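Local atomic coordinates of Alpha/beta hydrolase (Paenibacillus sp. VTT E-133280, PDB entry 6TJ2), a protein that probably hydrolyses methyl salicylate to salicylic acid, as an extracellular esterase of the alpha/beta-hydrolase family related to tobacco salicylic acid binding protein 2. Residues L181-F186 with A190-A195; Y242-T247 with G262-T267; G52-A57 with N173-P178; D153-P156 with S162-Q165; F139-A144 with T232-I237. All blocks are in the same frame, centred on the assembly; numbering follows the deposited sequence.

Interaction 1 of 5, residues L181-F186 with A190-A195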
# COMPACT_ATOMS: atom_id res chain seq x y z
N LEU A 181 6.43 -6.59 -21.85
CA LEU A 181 6.30 -5.40 -20.98
C LEU A 181 4.83 -5.12 -20.77
O LEU A 181 4.39 -4.94 -19.60
CB LEU A 181 6.99 -4.18 -21.59
CG LEU A 181 6.90 -2.92 -20.76
CD1 LEU A 181 7.66 -3.01 -19.45
CD2 LEU A 181 7.33 -1.70 -21.56
N PHE A 182 4.03 -5.05 -21.79
CA PHE A 182 2.61 -4.80 -21.68
C PHE A 182 1.94 -5.85 -20.81
O PHE A 182 1.17 -5.50 -19.86
CB PHE A 182 1.99 -4.73 -23.08
CG PHE A 182 0.51 -4.49 -23.08
CD1 PHE A 182 -0.02 -3.22 -23.03
CD2 PHE A 182 -0.39 -5.54 -23.17
CE1 PHE A 182 -1.39 -2.99 -23.08
CE2 PHE A 182 -1.75 -5.31 -23.20
CZ PHE A 182 -2.24 -4.04 -23.13
N ARG A 183 2.21 -7.12 -21.11
CA ARG A 183 1.51 -8.24 -20.44
C ARG A 183 1.79 -8.17 -18.94
O ARG A 183 0.89 -8.45 -18.13
CB ARG A 183 1.93 -9.55 -21.10
CG ARG A 183 1.04 -10.74 -20.68
CD ARG A 183 1.58 -11.40 -19.42
NE ARG A 183 0.67 -12.43 -18.95
CZ ARG A 183 -0.41 -12.23 -18.21
NH1 ARG A 183 -0.79 -11.03 -17.83
NH2 ARG A 183 -1.16 -13.25 -17.86
N ASP A 184 3.03 -7.97 -18.59
CA ASP A 184 3.47 -8.07 -17.19
C ASP A 184 3.36 -6.75 -16.42
O ASP A 184 3.39 -6.85 -15.18
CB ASP A 184 4.84 -8.75 -17.06
CG ASP A 184 4.77 -10.27 -17.17
OD1 ASP A 184 3.71 -10.84 -17.04
OD2 ASP A 184 5.88 -10.83 -17.26
N THR A 185 3.21 -5.60 -17.05
CA THR A 185 3.18 -4.33 -16.29
C THR A 185 2.00 -3.46 -16.60
O THR A 185 1.75 -2.55 -15.78
CB THR A 185 4.47 -3.52 -16.41
OG1 THR A 185 4.57 -2.92 -17.69
CG2 THR A 185 5.68 -4.37 -16.12
N PHE A 186 1.24 -3.67 -17.68
CA PHE A 186 0.01 -2.92 -17.97
C PHE A 186 -1.24 -3.73 -17.65
O PHE A 186 -2.27 -3.19 -17.26
CB PHE A 186 -0.01 -2.45 -19.43
CG PHE A 186 0.86 -1.26 -19.71
CD1 PHE A 186 0.28 -0.12 -20.25
CD2 PHE A 186 2.22 -1.24 -19.51
CE1 PHE A 186 1.03 1.01 -20.53
CE2 PHE A 186 2.98 -0.12 -19.83
CZ PHE A 186 2.36 1.01 -20.32
N ALA A 190 -4.47 -9.68 -15.74
CA ALA A 190 -5.23 -10.38 -16.80
C ALA A 190 -4.67 -11.78 -17.04
O ALA A 190 -3.48 -12.04 -16.83
CB ALA A 190 -5.13 -9.60 -18.10
N SER A 191 -5.55 -12.65 -17.57
CA SER A 191 -5.09 -13.92 -18.17
C SER A 191 -4.31 -13.62 -19.44
O SER A 191 -4.40 -12.51 -19.97
CB SER A 191 -6.28 -14.81 -18.46
OG SER A 191 -7.02 -14.29 -19.55
N LEU A 192 -3.58 -14.58 -19.95
CA LEU A 192 -2.85 -14.38 -21.22
C LEU A 192 -3.84 -14.09 -22.37
O LEU A 192 -3.58 -13.18 -23.15
CB LEU A 192 -2.04 -15.61 -21.57
CG LEU A 192 -1.29 -15.46 -22.89
CD1 LEU A 192 -0.31 -14.32 -22.84
CD2 LEU A 192 -0.60 -16.77 -23.25
N ALA A 193 -4.97 -14.77 -22.44
CA ALA A 193 -5.91 -14.54 -23.56
C ALA A 193 -6.46 -13.14 -23.46
O ALA A 193 -6.63 -12.44 -24.47
CB ALA A 193 -7.05 -15.51 -23.56
N GLN A 194 -6.76 -12.66 -22.27
CA GLN A 194 -7.24 -11.27 -22.05
C GLN A 194 -6.12 -10.29 -22.46
O GLN A 194 -6.37 -9.31 -23.16
CB GLN A 194 -7.66 -11.04 -20.60
CG GLN A 194 -8.94 -11.75 -20.21
CD GLN A 194 -9.24 -11.66 -18.74
OE1 GLN A 194 -8.30 -11.62 -17.90
NE2 GLN A 194 -10.53 -11.59 -18.42
N ALA A 195 -4.93 -10.55 -22.01
CA ALA A 195 -3.78 -9.70 -22.31
C ALA A 195 -3.59 -9.54 -23.82
O ALA A 195 -3.33 -8.45 -24.33
CB ALA A 195 -2.53 -10.23 -21.65
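Arg-183 carries the contact by setting the end of its guanidinium on a single backbone oxygen, Ala-190 O. Both terminal nitrogens donate to it: NH2 lies 2.8 Å from Ala-190 O with an N-H...O angle of 150°, and NH1 lies 3.0 Å from the same atom with a more bent 138°. The oxygen sits close to the guanidinium plane, whereas both donors reach it from one face of the carbonyl. A bend of the chain at chi2 (-88°) turns the guanidinium to this oxygen. The aliphatic part packs too, with Arg-183 CG 3.7 Å from Ala-195 CB. Beside it, the Phe-182 ring turns an edge to the backbone, its CE2 3.7 Å from Ala-195 O. With a residue as short as alanine in place of Arg-183, Ala-190 O would probably lose both side-chain donors and a gap would open beside Ala-195 CB. In the second shell, Arg-183 NH2 also donates to Asp-285 O of the second subunit, which probably helps hold the guanidinium. Ala-190, tied by Arg-183 to helix 179-185, stands just ahead of a capping box that starts helix 192-200: Ser-191 OG accepts from Gln-194 N at 3.2 Å, and Ser-191 N donates back to Gln-194 OE1.

Interaction 2 of 5, residues Y242-T247 with G262-T267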
# COMPACT_ATOMS: atom_id res chain seq x y z
N TYR A 242 8.81 6.51 -7.99
CA TYR A 242 8.23 7.15 -9.18
C TYR A 242 6.78 6.75 -9.39
O TYR A 242 6.22 7.17 -10.38
CB TYR A 242 9.06 6.78 -10.42
CG TYR A 242 10.52 7.19 -10.33
CD1 TYR A 242 10.96 8.42 -10.80
CD2 TYR A 242 11.45 6.37 -9.73
CE1 TYR A 242 12.28 8.80 -10.65
CE2 TYR A 242 12.78 6.73 -9.58
CZ TYR A 242 13.19 7.95 -10.07
OH TYR A 242 14.52 8.26 -9.97
N GLY A 243 6.18 5.97 -8.53
CA GLY A 243 4.87 5.36 -8.79
C GLY A 243 3.71 6.34 -8.84
O GLY A 243 3.78 7.50 -8.45
N PHE A 244 2.55 5.90 -9.33
CA PHE A 244 1.32 6.71 -9.36
C PHE A 244 0.91 7.19 -7.99
O PHE A 244 0.52 8.35 -7.88
CB PHE A 244 0.14 5.92 -9.96
CG PHE A 244 0.21 5.75 -11.47
CD1 PHE A 244 0.36 6.84 -12.28
CD2 PHE A 244 0.12 4.49 -12.06
CE1 PHE A 244 0.42 6.73 -13.65
CE2 PHE A 244 0.18 4.38 -13.45
CZ PHE A 244 0.32 5.48 -14.22
N HIS A 245 1.03 6.37 -6.96
CA HIS A 245 0.59 6.80 -5.61
C HIS A 245 1.55 6.20 -4.60
O HIS A 245 1.76 4.97 -4.62
CB HIS A 245 -0.85 6.37 -5.31
CG HIS A 245 -1.28 6.76 -3.94
ND1 HIS A 245 -1.58 8.06 -3.61
CD2 HIS A 245 -1.35 6.01 -2.82
CE1 HIS A 245 -1.85 8.06 -2.30
NE2 HIS A 245 -1.73 6.87 -1.82
N PRO A 246 2.15 6.98 -3.67
CA PRO A 246 1.84 8.39 -3.45
C PRO A 246 2.61 9.41 -4.29
O PRO A 246 2.35 10.61 -4.15
CB PRO A 246 2.26 8.61 -1.98
CG PRO A 246 3.33 7.57 -1.75
CD PRO A 246 2.95 6.38 -2.59
N THR A 247 3.50 9.02 -5.18
CA THR A 247 4.33 10.02 -5.87
C THR A 247 3.54 10.91 -6.82
O THR A 247 3.49 12.15 -6.61
CB THR A 247 5.55 9.42 -6.55
OG1 THR A 247 6.38 8.86 -5.53
CG2 THR A 247 6.34 10.48 -7.32
N GLY A 262 -7.03 -3.34 -8.77
CA GLY A 262 -6.87 -3.54 -10.21
C GLY A 262 -5.55 -3.06 -10.72
O GLY A 262 -4.64 -2.76 -9.97
N ASP A 263 -5.47 -3.01 -12.05
CA ASP A 263 -4.21 -2.66 -12.75
C ASP A 263 -4.48 -1.62 -13.83
O ASP A 263 -5.55 -1.02 -13.86
CB ASP A 263 -3.56 -3.95 -13.28
CG ASP A 263 -4.35 -4.57 -14.40
OD1 ASP A 263 -5.27 -3.89 -14.96
OD2 ASP A 263 -4.00 -5.75 -14.75
N HIS A 264 -3.49 -1.34 -14.66
CA HIS A 264 -3.61 -0.20 -15.57
C HIS A 264 -4.69 -0.39 -16.63
O HIS A 264 -5.45 0.56 -16.87
CB HIS A 264 -2.25 0.05 -16.25
CG HIS A 264 -2.09 1.44 -16.74
ND1 HIS A 264 -2.20 2.51 -15.91
CD2 HIS A 264 -1.75 1.94 -17.96
CE1 HIS A 264 -1.89 3.61 -16.57
NE2 HIS A 264 -1.62 3.32 -17.84
N MET A 265 -4.75 -1.53 -17.29
CA MET A 265 -5.64 -1.66 -18.48
C MET A 265 -6.56 -2.88 -18.44
O MET A 265 -7.42 -2.95 -19.33
CB MET A 265 -4.84 -1.64 -19.77
CG MET A 265 -4.11 -0.36 -19.92
SD MET A 265 -3.54 -0.18 -21.62
CE MET A 265 -3.21 1.57 -21.71
N THR A 266 -6.52 -3.75 -17.44
CA THR A 266 -7.46 -4.90 -17.40
C THR A 266 -8.80 -4.45 -16.81
O THR A 266 -9.88 -4.78 -17.32
CB THR A 266 -6.89 -6.01 -16.52
OG1 THR A 266 -5.58 -6.35 -16.98
CG2 THR A 266 -7.78 -7.23 -16.45
N THR A 267 -8.75 -3.78 -15.67
CA THR A 267 -9.90 -3.70 -14.75
C THR A 267 -11.03 -2.91 -15.33
O THR A 267 -12.20 -3.23 -15.08
CB THR A 267 -9.41 -3.17 -13.41
OG1 THR A 267 -8.15 -3.77 -13.08
CG2 THR A 267 -10.40 -3.44 -12.27
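Phe-244 CG stands anti to its carbonyl carbon (chi1 -75°), which sends the phenyl ring toward the histidine loop, and His-264 CG lies anti to the backbone N (chi1 -157°), which swings the imidazole to meet it across a CA separation of 10.5 Å. The touch is confined to the CE2-CZ end of the phenyl and the CE1-ND1 side of the imidazole. His-264 CE1 lies 3.7 Å from Phe-244 CZ and 3.8 Å from Phe-244 CE2. The planes are nearly parallel, at 11°, but the centroids are 5.6 Å apart, so the rings are slid past one another and barely overlap. The pair is a slight aromatic contact, without a hydrogen bond across the segments. The polar grip on His-264 comes from Asp-234, whose OD2 is hydrogen-bonded to ND1; with Ser-117 these residues have the geometry of a Ser-His-Asp triad, consistent with an alpha/beta-hydrolase active site. The loop bearing the histidine is braced internally. Thr-266 N donates to Asp-263 OD1 at 2.8 Å in an Asx motif, Thr-266 OG1 reaches the syn lone pair of Asp-263 OD2 at 2.8 Å, and Asp-263 N donates to Thr-267 OG1 at 3.0 Å. Phe-244 begins helix 244-250 and leans on Tyr-228 and Tyr-230 of strand 226-231, whereas His-264 stands in the loop between strand 256-260 and helix 267-270.

Interaction 3 of 5, residues G52-A57 with N173-P178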
# COMPACT_ATOMS: atom_id res chain seq x y z
N GLY A 52 -5.66 7.61 -22.07
CA GLY A 52 -4.23 7.85 -22.13
C GLY A 52 -3.60 7.23 -23.35
O GLY A 52 -4.25 7.04 -24.40
N SER A 53 -2.30 7.02 -23.29
CA SER A 53 -1.51 6.54 -24.44
C SER A 53 -1.78 5.06 -24.71
O SER A 53 -2.25 4.29 -23.82
CB SER A 53 -0.05 6.79 -24.22
OG SER A 53 0.24 8.15 -24.08
N TRP A 54 -1.52 4.64 -25.94
CA TRP A 54 -1.69 3.23 -26.34
C TRP A 54 -3.17 2.85 -26.12
O TRP A 54 -3.44 1.74 -25.67
CB TRP A 54 -0.73 2.30 -25.62
CG TRP A 54 0.69 2.70 -25.75
CD1 TRP A 54 1.44 2.67 -26.89
CD2 TRP A 54 1.51 3.36 -24.79
NE1 TRP A 54 2.68 3.20 -26.67
CE2 TRP A 54 2.75 3.64 -25.37
CE3 TRP A 54 1.29 3.66 -23.43
CZ2 TRP A 54 3.76 4.31 -24.67
CZ3 TRP A 54 2.30 4.30 -22.75
CH2 TRP A 54 3.49 4.60 -23.35
N ALA A 55 -4.08 3.74 -26.41
CA ALA A 55 -5.50 3.56 -26.13
C ALA A 55 -6.28 4.48 -27.05
O ALA A 55 -5.76 5.45 -27.59
CB ALA A 55 -5.83 3.82 -24.70
N THR A 56 -7.55 4.20 -27.21
CA THR A 56 -8.52 5.04 -27.91
C THR A 56 -9.70 5.31 -26.97
O THR A 56 -9.74 4.82 -25.81
CB THR A 56 -9.05 4.34 -29.17
OG1 THR A 56 -9.85 3.21 -28.81
CG2 THR A 56 -7.93 3.86 -30.08
N ALA A 57 -10.67 6.07 -27.44
CA ALA A 57 -11.91 6.32 -26.65
C ALA A 57 -12.59 4.99 -26.29
O ALA A 57 -13.32 4.96 -25.28
CB ALA A 57 -12.83 7.19 -27.49
N ASN A 173 8.41 8.23 -35.31
CA ASN A 173 7.97 9.04 -34.16
C ASN A 173 6.83 8.34 -33.42
O ASN A 173 6.03 9.06 -32.84
CB ASN A 173 7.58 10.46 -34.54
CG ASN A 173 7.55 11.41 -33.37
OD1 ASN A 173 6.60 12.22 -33.24
ND2 ASN A 173 8.57 11.37 -32.54
N THR A 174 6.85 7.02 -33.32
CA THR A 174 5.85 6.29 -32.53
C THR A 174 6.53 5.36 -31.55
O THR A 174 7.71 4.97 -31.72
CB THR A 174 4.83 5.54 -33.38
OG1 THR A 174 5.44 4.47 -34.12
CG2 THR A 174 4.08 6.46 -34.34
N ILE A 175 5.80 5.03 -30.50
CA ILE A 175 6.26 4.02 -29.53
C ILE A 175 5.25 2.90 -29.51
O ILE A 175 4.06 3.11 -29.22
CB ILE A 175 6.37 4.63 -28.12
CG1 ILE A 175 7.46 5.71 -28.11
CG2 ILE A 175 6.65 3.54 -27.11
CD1 ILE A 175 7.44 6.58 -26.84
N THR A 176 5.74 1.71 -29.83
CA THR A 176 4.96 0.47 -29.70
C THR A 176 5.43 -0.26 -28.46
O THR A 176 6.63 -0.59 -28.39
CB THR A 176 5.07 -0.41 -30.94
OG1 THR A 176 4.63 0.34 -32.08
CG2 THR A 176 4.27 -1.69 -30.82
N LEU A 177 4.56 -0.50 -27.51
CA LEU A 177 4.94 -1.24 -26.31
C LEU A 177 5.24 -2.67 -26.69
O LEU A 177 4.41 -3.29 -27.34
CB LEU A 177 3.81 -1.26 -25.28
CG LEU A 177 3.39 0.08 -24.72
CD1 LEU A 177 2.14 -0.09 -23.85
CD2 LEU A 177 4.56 0.68 -23.97
N PRO A 178 6.36 -3.28 -26.31
CA PRO A 178 6.58 -4.70 -26.52
C PRO A 178 5.53 -5.49 -25.73
O PRO A 178 5.20 -5.09 -24.59
CB PRO A 178 7.99 -5.00 -26.03
CG PRO A 178 8.64 -3.64 -26.03
CD PRO A 178 7.55 -2.63 -25.79
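Trp-54 of the loop after strand 46-50, the first strand in the chain order of this alpha/beta-hydrolase sheet, meets Ile-175 and Leu-177 of the connection that carries strand 174-175. The polar part is one bond: Trp-54 NE1 donates to Ile-175 O at 2.9 Å, with an N-H...O angle of 150°. The acceptor lies in the indole plane, only 3° out of it, while the donor stands well above the plane of the carbonyl. The CH-pi part belongs to Leu-177, whose CG is 3.6 Å from the centroid of the five-membered ring of Trp-54 and 6° off the ring normal. Its two methyls spread over the same face, with Leu-177 CD1 3.6 Å from Trp-54 CD2 and Leu-177 CD2 3.8 Å from Trp-54 CZ2. Against the other face rests Ser-53 CB, so the indole is held between a leucine and its own preceding residue. A leucine in place of Trp-54 would probably leave Ile-175 O without its indole donor and Leu-177 without a flat surface to lie on. Glu-205 ties the two segments together: its side chain takes the backbone N-H of Trp-54, and its backbone pairs with Ile-175 between antiparallel strands 174-175 and 205-206. The remaining apolar touch is made by the branch methyl of Ile-175, which stands anti to its backbone N: CG2 lies 3.9 Å from Trp-54 CZ2.

Interaction 4 of 5, residues D153-P156 with S162-Q165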
# COMPACT_ATOMS: atom_id res chain seq x y z
N ASP A 153 9.23 12.55 -18.26
CA ASP A 153 10.06 12.97 -17.10
C ASP A 153 9.62 12.23 -15.84
O ASP A 153 10.39 12.21 -14.86
CB ASP A 153 10.01 14.48 -16.86
CG ASP A 153 10.82 15.36 -17.82
OD1 ASP A 153 11.75 14.80 -18.46
OD2 ASP A 153 10.50 16.55 -17.86
N GLN A 154 8.39 11.74 -15.73
CA GLN A 154 7.91 11.13 -14.48
C GLN A 154 8.47 9.74 -14.29
O GLN A 154 8.40 9.23 -13.18
CB GLN A 154 6.38 11.00 -14.54
CG GLN A 154 5.63 12.31 -14.78
CD GLN A 154 6.15 13.48 -14.01
OE1 GLN A 154 6.25 13.40 -12.76
NE2 GLN A 154 6.52 14.54 -14.70
N PHE A 155 9.04 9.13 -15.34
CA PHE A 155 9.45 7.71 -15.24
C PHE A 155 10.83 7.56 -14.60
O PHE A 155 11.68 8.44 -14.69
CB PHE A 155 9.46 7.07 -16.62
CG PHE A 155 8.07 6.70 -17.09
CD1 PHE A 155 7.61 5.40 -16.97
CD2 PHE A 155 7.25 7.68 -17.61
CE1 PHE A 155 6.31 5.08 -17.35
CE2 PHE A 155 5.98 7.33 -18.05
CZ PHE A 155 5.53 6.03 -17.93
N PRO A 156 11.12 6.37 -14.05
CA PRO A 156 12.50 6.03 -13.69
C PRO A 156 13.40 6.19 -14.91
O PRO A 156 12.94 6.00 -16.05
CB PRO A 156 12.41 4.59 -13.22
CG PRO A 156 10.96 4.37 -12.87
CD PRO A 156 10.17 5.27 -13.79
N SER A 162 14.31 3.55 -22.30
CA SER A 162 13.61 2.49 -23.05
C SER A 162 12.59 3.15 -23.99
O SER A 162 12.54 2.82 -25.21
CB SER A 162 13.00 1.50 -22.15
OG SER A 162 11.97 0.74 -22.78
N PHE A 163 11.80 4.12 -23.53
CA PHE A 163 10.82 4.82 -24.37
C PHE A 163 11.54 5.62 -25.46
O PHE A 163 11.09 5.62 -26.59
CB PHE A 163 9.92 5.78 -23.58
CG PHE A 163 8.88 5.11 -22.72
CD1 PHE A 163 8.19 3.99 -23.15
CD2 PHE A 163 8.55 5.68 -21.49
CE1 PHE A 163 7.22 3.40 -22.33
CE2 PHE A 163 7.56 5.10 -20.70
CZ PHE A 163 6.93 3.95 -21.10
N GLU A 164 12.66 6.28 -25.14
CA GLU A 164 13.44 7.05 -26.13
C GLU A 164 13.94 6.08 -27.20
O GLU A 164 13.83 6.39 -28.41
CB GLU A 164 14.60 7.76 -25.44
CG GLU A 164 14.22 8.86 -24.48
CD GLU A 164 15.40 9.38 -23.66
OE1 GLU A 164 16.47 8.75 -23.64
OE2 GLU A 164 15.26 10.43 -23.03
N GLN A 165 14.39 4.91 -26.79
CA GLN A 165 14.92 3.88 -27.73
C GLN A 165 13.80 3.37 -28.62
O GLN A 165 14.02 3.21 -29.84
CB GLN A 165 15.57 2.76 -26.97
CG GLN A 165 16.94 3.18 -26.44
CD GLN A 165 17.52 2.18 -25.48
OE1 GLN A 165 16.85 1.28 -24.97
NE2 GLN A 165 18.81 2.34 -25.20
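Phe-155 and Phe-163 make a T-shaped pair in which the edge of Phe-163 points into the face of Phe-155. The evidence is in the angles and heights: the planes stand at 89°, the centroids are 4.9 Å apart, and Phe-163 CE2 lies 3.5 Å above the Phe-155 ring, over its centre. That one carbon is close to all six ring atoms, from 3.6 Å at Phe-155 CZ to 4.0 Å at Phe-155 CG. The neighbouring Phe-163 CZ also takes part, 4.0 Å from Phe-155 CE1, so the edge enters by a corner rather than by a whole side. In both residues CG stands anti to the carbonyl carbon (chi1 -79° in Phe-155 and -73° in Phe-163), which directs each ring toward the other segment although the CA atoms are 9.7 Å apart. No hydrogen bond crosses, and this ring pair alone accounts for the small buried area of 89 Å². The flanking residues are looser and more polar: Ser-162 and Glu-164 are partly exposed, Gln-165 is exposed, and Asp-153 turns to a salt bridge with Lys-213. The two rings are buried by contrast. Loop and helix belong to the excursion between core strands 134-139 and 226-231, consistent with the cap of alpha/beta-hydrolases. Phe-155 lies in the loop leading into helix 157-170, where it also meets the ring of Phe-143 and touches Ile-237, while Phe-163, in the second turn of that helix, packs on Phe-211 of helix 208-211.

Interaction 5 of 5, residues F139-A144 with T232-I237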
# COMPACT_ATOMS: atom_id res chain seq x y z
N PHE A 139 -7.94 12.36 -11.36
CA PHE A 139 -6.78 11.65 -11.92
C PHE A 139 -6.92 10.18 -11.59
O PHE A 139 -6.88 9.82 -10.40
CB PHE A 139 -5.49 12.19 -11.33
CG PHE A 139 -5.18 13.60 -11.76
CD1 PHE A 139 -4.22 13.84 -12.73
CD2 PHE A 139 -5.83 14.69 -11.24
CE1 PHE A 139 -3.95 15.12 -13.16
CE2 PHE A 139 -5.58 15.98 -11.66
CZ PHE A 139 -4.67 16.18 -12.66
N PHE A 140 -7.10 9.31 -12.54
CA PHE A 140 -7.29 7.86 -12.40
C PHE A 140 -6.04 7.15 -12.89
O PHE A 140 -5.83 7.09 -14.10
CB PHE A 140 -8.57 7.41 -13.09
CG PHE A 140 -8.72 5.93 -13.31
CD1 PHE A 140 -9.41 5.43 -14.42
CD2 PHE A 140 -8.19 5.02 -12.41
CE1 PHE A 140 -9.46 4.07 -14.64
CE2 PHE A 140 -8.22 3.66 -12.66
CZ PHE A 140 -8.88 3.18 -13.78
N ASP A 141 -5.14 6.76 -11.98
CA ASP A 141 -3.89 6.08 -12.36
C ASP A 141 -3.27 6.91 -13.49
O ASP A 141 -2.92 6.39 -14.56
CB ASP A 141 -4.10 4.62 -12.74
CG ASP A 141 -4.46 3.76 -11.56
OD1 ASP A 141 -4.43 4.23 -10.46
OD2 ASP A 141 -4.68 2.54 -11.76
N ALA A 142 -3.13 8.20 -13.19
CA ALA A 142 -2.77 9.21 -14.17
C ALA A 142 -1.52 9.97 -13.74
O ALA A 142 -1.20 10.11 -12.55
CB ALA A 142 -3.91 10.17 -14.45
N PHE A 143 -0.82 10.47 -14.72
CA PHE A 143 0.33 11.36 -14.49
C PHE A 143 -0.17 12.75 -14.16
O PHE A 143 -1.20 13.22 -14.70
CB PHE A 143 1.23 11.39 -15.73
CG PHE A 143 1.75 10.03 -16.08
CD1 PHE A 143 2.74 9.47 -15.27
CD2 PHE A 143 1.23 9.27 -17.12
CE1 PHE A 143 3.19 8.17 -15.54
CE2 PHE A 143 1.65 7.98 -17.34
CZ PHE A 143 2.67 7.46 -16.60
N ALA A 144 0.55 13.45 -13.30
CA ALA A 144 0.29 14.86 -12.97
C ALA A 144 1.62 15.58 -12.98
O ALA A 144 2.14 15.90 -11.91
CB ALA A 144 -0.42 14.91 -11.64
N THR A 232 -4.37 -0.59 -6.79
CA THR A 232 -3.10 -0.88 -6.07
C THR A 232 -2.18 -1.86 -6.81
O THR A 232 -1.04 -1.97 -6.38
CB THR A 232 -3.37 -1.41 -4.67
OG1 THR A 232 -4.00 -2.69 -4.74
CG2 THR A 232 -4.21 -0.46 -3.84
N GLU A 233 -2.61 -2.49 -7.91
CA GLU A 233 -1.72 -3.34 -8.70
C GLU A 233 -1.36 -2.61 -10.00
O GLU A 233 -0.80 -3.25 -10.91
CB GLU A 233 -2.34 -4.71 -8.97
CG GLU A 233 -2.27 -5.65 -7.74
CD GLU A 233 -3.24 -6.79 -7.85
OE1 GLU A 233 -4.46 -6.55 -7.87
OE2 GLU A 233 -2.78 -7.95 -7.92
N ASP A 234 -1.55 -1.29 -10.07
CA ASP A 234 -1.17 -0.56 -11.32
C ASP A 234 0.34 -0.29 -11.29
O ASP A 234 0.85 0.49 -10.44
CB ASP A 234 -1.96 0.72 -11.45
CG ASP A 234 -1.76 1.32 -12.83
OD1 ASP A 234 -0.67 1.13 -13.41
OD2 ASP A 234 -2.75 1.91 -13.34
N THR A 235 1.04 -0.92 -12.21
CA THR A 235 2.50 -0.88 -12.34
C THR A 235 2.91 -0.31 -13.70
O THR A 235 4.04 -0.52 -14.12
CB THR A 235 3.07 -2.27 -12.16
OG1 THR A 235 2.45 -3.18 -13.07
CG2 THR A 235 2.86 -2.78 -10.77
N ALA A 236 2.06 0.42 -14.39
CA ALA A 236 2.43 0.92 -15.72
C ALA A 236 3.61 1.85 -15.57
O ALA A 236 4.50 1.85 -16.43
CB ALA A 236 1.26 1.53 -16.43
N ILE A 237 3.68 2.61 -14.50
CA ILE A 237 4.96 3.17 -14.00
C ILE A 237 5.29 2.32 -12.79
O ILE A 237 4.41 2.01 -11.98
CB ILE A 237 4.83 4.69 -13.74
CG1 ILE A 237 6.20 5.29 -13.43
CG2 ILE A 237 3.78 5.00 -12.68
CD1 ILE A 237 6.18 6.79 -13.59
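The carboxylates of Asp-141 and Asp-234 approach from opposite directions with their planes 80° apart, while the Phe-143 ring offers its edge to Ile-237, whose CD1 lies in the ring plane. These segments follow strands 134-139 and 226-231, adjacent strands of the parallel alpha/beta-hydrolase sheet, and Asp-234 is the acid of a probable Ser-His-Asp triad. Asp-141 OD2 and Asp-234 OD2 are 2.6 Å apart. Each carboxylate has other partners that set its position. Asp-141 OD1 accepts from Leu-231 N. Asp-234 OD2, hydrogen-bonded to His-264 ND1, also faces Asp-141, so this one oxygen meets both the imidazole and the second carboxylate. The other oxygen, Asp-234 OD1, takes the backbone N-H of Ala-236 at 3.0 Å with an almost straight N-H...O angle of 175°, nearly in line with the C-O bond; this is an Asx turn. Asp-234 CG lies anti to its backbone N (chi1 -170°), the torsion that extends the carboxylate toward Asp-141, and the Asx turn probably limits its rotation. A further tie to the sheet is the hydrogen bond between Ala-142 O and Tyr-228 OH of strand 226-231, and Glu-233 and Thr-235 pack on Phe-257 of the second subunit. Phe-244 packs against both Asp-234 and Ile-237, and its ring meets that of Phe-143. At the edge of the Phe-143 ring the isoleucine makes its touch, Phe-143 CE1 lying 3.8 Å from Ile-237 CD1.

Overall arrangement
Interactions 2 and 5 lie nearest each other, their centres about 3 Å apart, and share the probable catalytic His-Asp pair, joining loops at the ends of adjacent sheet strands. Interaction 5 combines paired acids with apolar packing, whereas interaction 2 is a slight ring contact. Interactions 3 and 4 are also buried but lie farther out, with helix 157-170 leading into strand 174-175; one mixes an indole bond with CH-pi packing, the other is purely aromatic. Interaction 1, its centre about 18 Å from that of the chain, is buried too and rests on a guanidinium gripping a backbone carbonyl; like interaction 5, it borders the second subunit, and Phe-186 ties it to 262-267 and to Trp-54.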